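Long-range contact in AB hydrolase-1 domain-containing protein (Parabacteroides distasonis, PDB 4Q34), which is probably an esterase of the alpha/beta hydrolase family whose natural substrate is not established: residues A[48-59]-A[81-91]. Residues are numbered along the deposited sequence; the frame is centred on the assembly and turned at random. Where two conformers were deposited one is given.
Sequences PLVFAHGVGQFS and FCVYLVDQPRR
L49 lays CD1 over one face of the F81 ring, 4.0 Å from its centroid, in a CH-pi contact. On the same side of the sheet the F51 ring meets V83 CG1 through CE2, at 3.4 Å, and L85 CD2 through CD2, and helix 72-78 covers this layer with F72 and F76. V50 and Y84 lie on the other face, where P48 CB touches Y84 CE1. Between the layers the strands run parallel, tied by L49 N to C82 O, Y84 N to L49 O and F51 N to Y84 O. Past F51 they part, and a water donates to both F51 O and V86 O.

Beyond the strands H53 takes over. Its CB points toward 81-91, and with CG between the backbone N and the carbonyl carbon (chi1 62°) the ring edge meets V86 O and Q88 N; NE2 accepts the Q88 amide in the ring plane, 3.2 Å and nearly straight at 175°, while ND1 donates to G54 O. Both ring nitrogens are thus used, fixing its rotation. R91, bent at chi2 and chi3, brings NH1 to G54 O (2.8 Å) and Q57 O (2.7 Å), both in the guanidinium plane, and so ties together the two ends of the type II turn 54-57. With an alanine in place of R91, Q57 O would probably lose this donor, G54 O would keep only the H53 bond of the two, and the turn would be freer to shift. Nearby, D87 OD1 accepts the S59 amide at 2.9 Å, and S59 OG bonds onward to E63.

Strand 49-52, helix 72-78 and strand 83-87 form a beta-alpha-beta crossover of the alpha/beta hydrolase fold; the His-Gly loop after its first strand is, in this family, where the oxyanion hole commonly forms.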
ATOM      1  N   PRO A  48      15.791  14.417  -0.437  1.00 18.63           N
ATOM      2  CA  PRO A  48      15.018  13.258  -0.754  1.00 18.40           C
ATOM      3  C   PRO A  48      14.141  13.498  -1.985  1.00 18.57           C
ATOM      4  O   PRO A  48      13.809  14.661  -2.297  1.00 16.64           O
ATOM      5  CB  PRO A  48      14.125  13.080   0.487  1.00 20.91           C
ATOM      6  CG  PRO A  48      14.057  14.441   1.111  1.00 24.06           C
ATOM      7  CD  PRO A  48      15.401  15.028   0.853  1.00 20.76           C
ATOM      8  N   LEU A  49      13.788  12.405  -2.639  1.00 16.62           N
ATOM      9  CA  LEU A  49      12.791  12.389  -3.695  1.00 15.44           C
ATOM     10  C   LEU A  49      11.439  11.883  -3.167  1.00 16.74           C
ATOM     11  O   LEU A  49      11.362  10.832  -2.545  1.00 17.82           O
ATOM     12  CB  LEU A  49      13.269  11.521  -4.841  1.00 17.36           C
ATOM     13  CG  LEU A  49      14.649  11.794  -5.382  1.00 17.73           C
ATOM     14  CD1 LEU A  49      14.945  10.845  -6.507  1.00 20.26           C
ATOM     15  CD2 LEU A  49      14.798  13.234  -5.853  1.00 21.31           C
ATOM     16  N   VAL A  50      10.368  12.647  -3.421  1.00 15.42           N
ATOM     17  CA  VAL A  50       9.013  12.309  -3.048  1.00 14.95           C
ATOM     18  C   VAL A  50       8.222  12.103  -4.334  1.00 15.82           C
ATOM     19  O   VAL A  50       8.228  12.968  -5.202  1.00 16.24           O
ATOM     20  CB  VAL A  50       8.385  13.422  -2.203  1.00 16.84           C
ATOM     21  CG1 VAL A  50       6.937  13.084  -1.900  1.00 17.66           C
ATOM     22  CG2 VAL A  50       9.211  13.688  -0.944  1.00 17.74           C
ATOM     23  N   PHE A  51       7.579  10.938  -4.440  1.00 16.40           N
ATOM     24  CA  PHE A  51       6.876  10.547  -5.654  1.00 15.45           C
ATOM     25  C   PHE A  51       5.376  10.573  -5.483  1.00 18.04           C
ATOM     26  O   PHE A  51       4.854   9.958  -4.544  1.00 18.76           O
ATOM     27  CB  PHE A  51       7.343   9.144  -6.077  1.00 18.34           C
ATOM     28  CG  PHE A  51       8.786   9.080  -6.492  1.00 19.63           C
ATOM     29  CD1 PHE A  51       9.176   9.328  -7.789  1.00 17.15           C
ATOM     30  CD2 PHE A  51       9.757   8.758  -5.590  1.00 20.75           C
ATOM     31  CE1 PHE A  51      10.491   9.265  -8.180  1.00 20.95           C
ATOM     32  CE2 PHE A  51      11.084   8.691  -5.971  1.00 22.32           C
ATOM     33  CZ  PHE A  51      11.465   8.948  -7.259  1.00 21.00           C
ATOM     34  N   ALA A  52       4.688  11.247  -6.400  1.00 18.21           N
ATOM     35  CA  ALA A  52       3.220  11.368  -6.377  1.00 16.36           C
ATOM     36  C   ALA A  52       2.545  10.832  -7.651  1.00 17.59           C
ATOM     37  O   ALA A  52       2.748  11.352  -8.759  1.00 20.42           O
ATOM     38  CB  ALA A  52       2.822  12.828  -6.224  1.00 17.37           C
ATOM     39  N   HIS A  53       1.693   9.857  -7.474  1.00 16.07           N
ATOM     40  CA  HIS A  53       0.932   9.215  -8.549  1.00 16.61           C
ATOM     41  C   HIS A  53      -0.248  10.078  -9.016  1.00 17.45           C
ATOM     42  O   HIS A  53      -0.584  11.117  -8.402  1.00 19.04           O
ATOM     43  CB  HIS A  53       0.409   7.883  -8.017  1.00 15.93           C
ATOM     44  CG  HIS A  53      -0.512   8.039  -6.852  1.00 15.22           C
ATOM     45  ND1 HIS A  53      -1.822   8.414  -7.007  1.00 15.66           N
ATOM     46  CD2 HIS A  53      -0.300   7.972  -5.515  1.00 15.34           C
ATOM     47  CE1 HIS A  53      -2.395   8.512  -5.824  1.00 14.74           C
ATOM     48  NE2 HIS A  53      -1.493   8.252  -4.903  1.00 15.19           N
ATOM     49  N   GLY A  54      -0.912   9.622 -10.070  1.00 17.33           N
ATOM     50  CA  GLY A  54      -2.093  10.253 -10.602  1.00 17.54           C
ATOM     51  C   GLY A  54      -3.378   9.486 -10.329  1.00 18.96           C
ATOM     52  O   GLY A  54      -3.464   8.680  -9.394  1.00 17.40           O
ATOM     53  N   VAL A  55      -4.396   9.743 -11.141  1.00 17.83           N
ATOM     54  CA  VAL A  55      -5.723   9.247 -10.827  1.00 17.09           C
ATOM     55  C   VAL A  55      -5.792   7.731 -11.059  1.00 18.41           C
ATOM     56  O   VAL A  55      -5.134   7.196 -11.986  1.00 18.19           O
ATOM     57  CB  VAL A  55      -6.805   9.938 -11.659  1.00 20.90           C
ATOM     58  CG1 VAL A  55      -6.736   9.491 -13.118  1.00 21.29           C
ATOM     59  CG2 VAL A  55      -8.194   9.671 -11.101  1.00 25.69           C
ATOM     60  N   GLY A  56      -6.549   7.044 -10.232  1.00 18.15           N
ATOM     61  CA  GLY A  56      -6.759   5.593 -10.351  1.00 19.27           C
ATOM     62  C   GLY A  56      -5.558   4.718 -10.012  1.00 18.31           C
ATOM     63  O   GLY A  56      -5.657   3.510 -10.140  1.00 19.39           O
ATOM     64  N   GLN A  57      -4.435   5.314  -9.575  1.00 16.75           N
ATOM     65  CA  GLN A  57      -3.162   4.623  -9.393  1.00 18.41           C
ATOM     66  C   GLN A  57      -2.726   4.819  -7.945  1.00 18.37           C
ATOM     67  O   GLN A  57      -3.349   5.591  -7.181  1.00 17.44           O
ATOM     68  CB  GLN A  57      -2.112   5.228 -10.316  1.00 18.49           C
ATOM     69  CG  GLN A  57      -2.431   5.070 -11.817  1.00 20.09           C
ATOM     70  CD  GLN A  57      -2.140   3.680 -12.369  1.00 18.91           C
ATOM     71  OE1 GLN A  57      -1.110   3.066 -12.062  1.00 19.56           O
ATOM     72  NE2 GLN A  57      -2.998   3.219 -13.271  1.00 18.99           N
ATOM     73  N   PHE A  58      -1.608   4.202  -7.614  1.00 16.16           N
ATOM     74  CA  PHE A  58      -1.031   4.384  -6.273  1.00 15.83           C
ATOM     75  C   PHE A  58       0.481   4.366  -6.398  1.00 14.55           C
ATOM     76  O   PHE A  58       1.038   4.647  -7.477  1.00 15.41           O
ATOM     77  CB  PHE A  58      -1.660   3.397  -5.248  1.00 14.71           C
ATOM     78  CG  PHE A  58      -1.380   1.936  -5.498  1.00 15.39           C
ATOM     79  CD1 PHE A  58      -2.112   1.196  -6.436  1.00 15.47           C
ATOM     80  CD2 PHE A  58      -0.352   1.255  -4.794  1.00 15.18           C
ATOM     81  CE1 PHE A  58      -1.881  -0.172  -6.636  1.00 15.24           C
ATOM     82  CE2 PHE A  58      -0.129  -0.101  -5.022  1.00 14.72           C
ATOM     83  CZ  PHE A  58      -0.836  -0.805  -5.981  1.00 15.59           C
ATOM     84  N   SER A  59       1.159   4.115  -5.286  1.00 16.04           N
ATOM     85  CA  SER A  59       2.608   4.105  -5.288  1.00 15.11           C
ATOM     86  C   SER A  59       3.205   3.165  -6.330  1.00 18.45           C
ATOM     87  O   SER A  59       4.343   3.384  -6.740  1.00 16.23           O
ATOM     88  CB  SER A  59       3.105   3.705  -3.897  1.00 15.46           C
ATOM     89  OG  SER A  59       2.683   2.410  -3.544  1.00 15.61           O
ATOM     90  N   PHE A  81      19.656   8.252  -3.551  1.00 19.35           N
ATOM     91  CA  PHE A  81      18.626   9.155  -3.067  1.00 16.43           C
ATOM     92  C   PHE A  81      17.751   8.439  -2.024  1.00 18.34           C
ATOM     93  O   PHE A  81      17.372   7.267  -2.209  1.00 17.52           O
ATOM     94  CB  PHE A  81      17.705   9.640  -4.182  1.00 18.58           C
ATOM     95  CG  PHE A  81      18.356  10.536  -5.199  1.00 16.72           C
ATOM     96  CD1 PHE A  81      19.024   9.978  -6.285  1.00 16.31           C
ATOM     97  CD2 PHE A  81      18.280  11.925  -5.098  1.00 16.88           C
ATOM     98  CE1 PHE A  81      19.598  10.786  -7.243  1.00 19.12           C
ATOM     99  CE2 PHE A  81      18.829  12.737  -6.075  1.00 18.24           C
ATOM    100  CZ  PHE A  81      19.489  12.151  -7.154  1.00 17.33           C
ATOM    101  N   CYS A  82      17.376   9.179  -0.972  1.00 18.88           N
ATOM    102  CA  CYS A  82      16.230   8.798  -0.143  0.75 17.50           C
ATOM    103  C   CYS A  82      14.998   8.879  -0.995  1.00 17.24           C
ATOM    104  O   CYS A  82      14.798   9.889  -1.684  1.00 19.32           O
ATOM    105  CB  CYS A  82      16.041   9.692   1.085  0.75 17.90           C
ATOM    106  SG  CYS A  82      17.464   9.699   2.167  0.75 19.91           S
ATOM    107  N   VAL A  83      14.183   7.837  -0.951  1.00 16.88           N
ATOM    108  CA  VAL A  83      13.006   7.781  -1.769  1.00 16.51           C
ATOM    109  C   VAL A  83      11.772   7.596  -0.864  1.00 17.24           C
ATOM    110  O   VAL A  83      11.733   6.658  -0.067  1.00 17.20           O
ATOM    111  CB  VAL A  83      13.072   6.635  -2.795  1.00 19.72           C
ATOM    112  CG1 VAL A  83      11.749   6.429  -3.460  1.00 25.66           C
ATOM    113  CG2 VAL A  83      14.182   6.866  -3.825  1.00 21.33           C
ATOM    114  N   TYR A  84      10.761   8.455  -1.073  1.00 15.49           N
ATOM    115  CA  TYR A  84       9.497   8.427  -0.381  1.00 15.90           C
ATOM    116  C   TYR A  84       8.410   8.135  -1.389  1.00 16.05           C
ATOM    117  O   TYR A  84       8.163   8.923  -2.290  1.00 18.54           O
ATOM    118  CB  TYR A  84       9.224   9.772   0.320  1.00 16.40           C
ATOM    119  CG  TYR A  84      10.111  10.019   1.479  1.00 16.31           C
ATOM    120  CD1 TYR A  84      11.434  10.348   1.294  1.00 17.56           C
ATOM    121  CD2 TYR A  84       9.626   9.881   2.792  1.00 18.72           C
ATOM    122  CE1 TYR A  84      12.281  10.537   2.396  1.00 19.50           C
ATOM    123  CE2 TYR A  84      10.457  10.082   3.883  1.00 17.77           C
ATOM    124  CZ  TYR A  84      11.772  10.388   3.680  1.00 20.70           C
ATOM    125  OH  TYR A  84      12.564  10.578   4.783  1.00 20.53           O
ATOM    126  N   LEU A  85       7.790   6.973  -1.276  1.00 15.84           N
ATOM    127  CA  LEU A  85       6.669   6.593  -2.151  0.50 16.03           C
ATOM    128  C   LEU A  85       5.372   6.851  -1.386  1.00 17.53           C
ATOM    129  O   LEU A  85       5.251   6.441  -0.227  1.00 19.99           O
ATOM    130  CB  LEU A  85       6.752   5.100  -2.537  0.50 16.91           C
ATOM    131  CG  LEU A  85       7.753   4.604  -3.613  0.50 16.45           C
ATOM    132  CD1 LEU A  85       7.207   3.406  -4.360  0.50 17.92           C
ATOM    133  CD2 LEU A  85       8.146   5.673  -4.626  0.50 16.67           C
ATOM    134  N   VAL A  86       4.370   7.446  -2.044  1.00 16.70           N
ATOM    135  CA  VAL A  86       3.189   7.885  -1.332  1.00 15.40           C
ATOM    136  C   VAL A  86       1.930   7.295  -1.974  1.00 14.59           C
ATOM    137  O   VAL A  86       1.851   7.202  -3.217  1.00 16.45           O
ATOM    138  CB  VAL A  86       3.119   9.449  -1.331  1.00 16.21           C
ATOM    139  CG1 VAL A  86       1.894   9.923  -0.554  1.00 16.18           C
ATOM    140  CG2 VAL A  86       4.431  10.068  -0.781  1.00 18.07           C
ATOM    141  N   ASP A  87       0.962   6.912  -1.127  1.00 14.76           N
ATOM    142  CA  ASP A  87      -0.431   6.761  -1.510  1.00 15.49           C
ATOM    143  C   ASP A  87      -1.165   7.978  -0.908  1.00 16.12           C
ATOM    144  O   ASP A  87      -1.195   8.185   0.315  1.00 15.79           O
ATOM    145  CB  ASP A  87      -1.025   5.512  -0.961  1.00 15.30           C
ATOM    146  CG  ASP A  87      -0.296   4.262  -1.420  1.00 19.37           C
ATOM    147  OD1 ASP A  87       0.158   4.142  -2.580  1.00 16.92           O
ATOM    148  OD2 ASP A  87      -0.224   3.321  -0.582  1.00 25.02           O
ATOM    149  N   GLN A  88      -1.677   8.821  -1.792  1.00 16.14           N
ATOM    150  CA  GLN A  88      -2.282  10.058  -1.415  1.00 14.67           C
ATOM    151  C   GLN A  88      -3.563   9.761  -0.664  1.00 13.42           C
ATOM    152  O   GLN A  88      -4.059   8.646  -0.713  1.00 14.42           O
ATOM    153  CB  GLN A  88      -2.529  10.944  -2.648  1.00 15.65           C
ATOM    154  CG  GLN A  88      -3.817  10.621  -3.390  1.00 16.39           C
ATOM    155  CD  GLN A  88      -4.001  11.290  -4.727  1.00 17.12           C
ATOM    156  OE1 GLN A  88      -3.191  12.109  -5.192  1.00 19.20           O
ATOM    157  NE2 GLN A  88      -5.126  10.932  -5.379  1.00 19.31           N
ATOM    158  N   PRO A  89      -4.076  10.754   0.089  1.00 14.86           N
ATOM    159  CA  PRO A  89      -5.378  10.621   0.787  1.00 15.98           C
ATOM    160  C   PRO A  89      -6.431   9.946  -0.081  1.00 16.99           C
ATOM    161  O   PRO A  89      -6.580  10.267  -1.261  1.00 16.87           O
ATOM    162  CB  PRO A  89      -5.750  12.068   1.076  1.00 15.91           C
ATOM    163  CG  PRO A  89      -4.439  12.736   1.254  1.00 16.38           C
ATOM    164  CD  PRO A  89      -3.649  12.153   0.093  1.00 15.42           C
ATOM    165  N   ARG A  90      -7.171   9.041   0.554  1.00 15.51           N
ATOM    166  CA  ARG A  90      -8.312   8.321  -0.040  1.00 17.54           C
ATOM    167  C   ARG A  90      -7.939   7.287  -1.097  1.00 17.92           C
ATOM    168  O   ARG A  90      -8.794   6.851  -1.830  1.00 20.11           O
ATOM    169  CB  ARG A  90      -9.333   9.306  -0.618  1.00 18.04           C
ATOM    170  CG  ARG A  90      -9.731  10.366   0.382  1.00 19.18           C
ATOM    171  CD  ARG A  90     -10.559  11.495  -0.236  1.00 18.86           C
ATOM    172  NE  ARG A  90     -10.936  12.445   0.808  1.00 18.89           N
ATOM    173  CZ  ARG A  90     -11.520  13.631   0.600  1.00 22.03           C
ATOM    174  NH1 ARG A  90     -11.808  14.041  -0.640  1.00 21.18           N
ATOM    175  NH2 ARG A  90     -11.847  14.399   1.647  1.00 20.12           N
ATOM    176  N   ARG A  91      -6.663   6.921  -1.174  1.00 15.86           N
ATOM    177  CA  ARG A  91      -6.167   6.012  -2.194  1.00 16.17           C
ATOM    178  C   ARG A  91      -5.364   4.855  -1.579  1.00 16.06           C
ATOM    179  O   ARG A  91      -4.417   5.060  -0.772  1.00 15.30           O
ATOM    180  CB  ARG A  91      -5.304   6.769  -3.182  1.00 16.47           C
ATOM    181  CG  ARG A  91      -5.031   6.026  -4.470  1.00 15.95           C
ATOM    182  CD  ARG A  91      -6.256   5.893  -5.382  1.00 15.81           C
ATOM    183  NE  ARG A  91      -6.803   7.164  -5.857  1.00 17.45           N
ATOM    184  CZ  ARG A  91      -6.268   7.965  -6.787  1.00 16.47           C
ATOM    185  NH1 ARG A  91      -5.077   7.712  -7.363  1.00 17.19           N
ATOM    186  NH2 ARG A  91      -6.911   9.079  -7.118  1.00 17.52           N
TER
HETATM  187  O   HOH W   1       3.187   7.953  -5.390  1.00 19.65           O
HETATM  188  O   HOH W   2      -0.530  11.707  -5.664  1.00 17.71           O
HETATM  189  O   HOH W   3      -3.015  12.442  -7.879  1.00 21.37           O
HETATM  190  O   HOH W   4       1.971   1.740  -1.026  1.00 18.22           O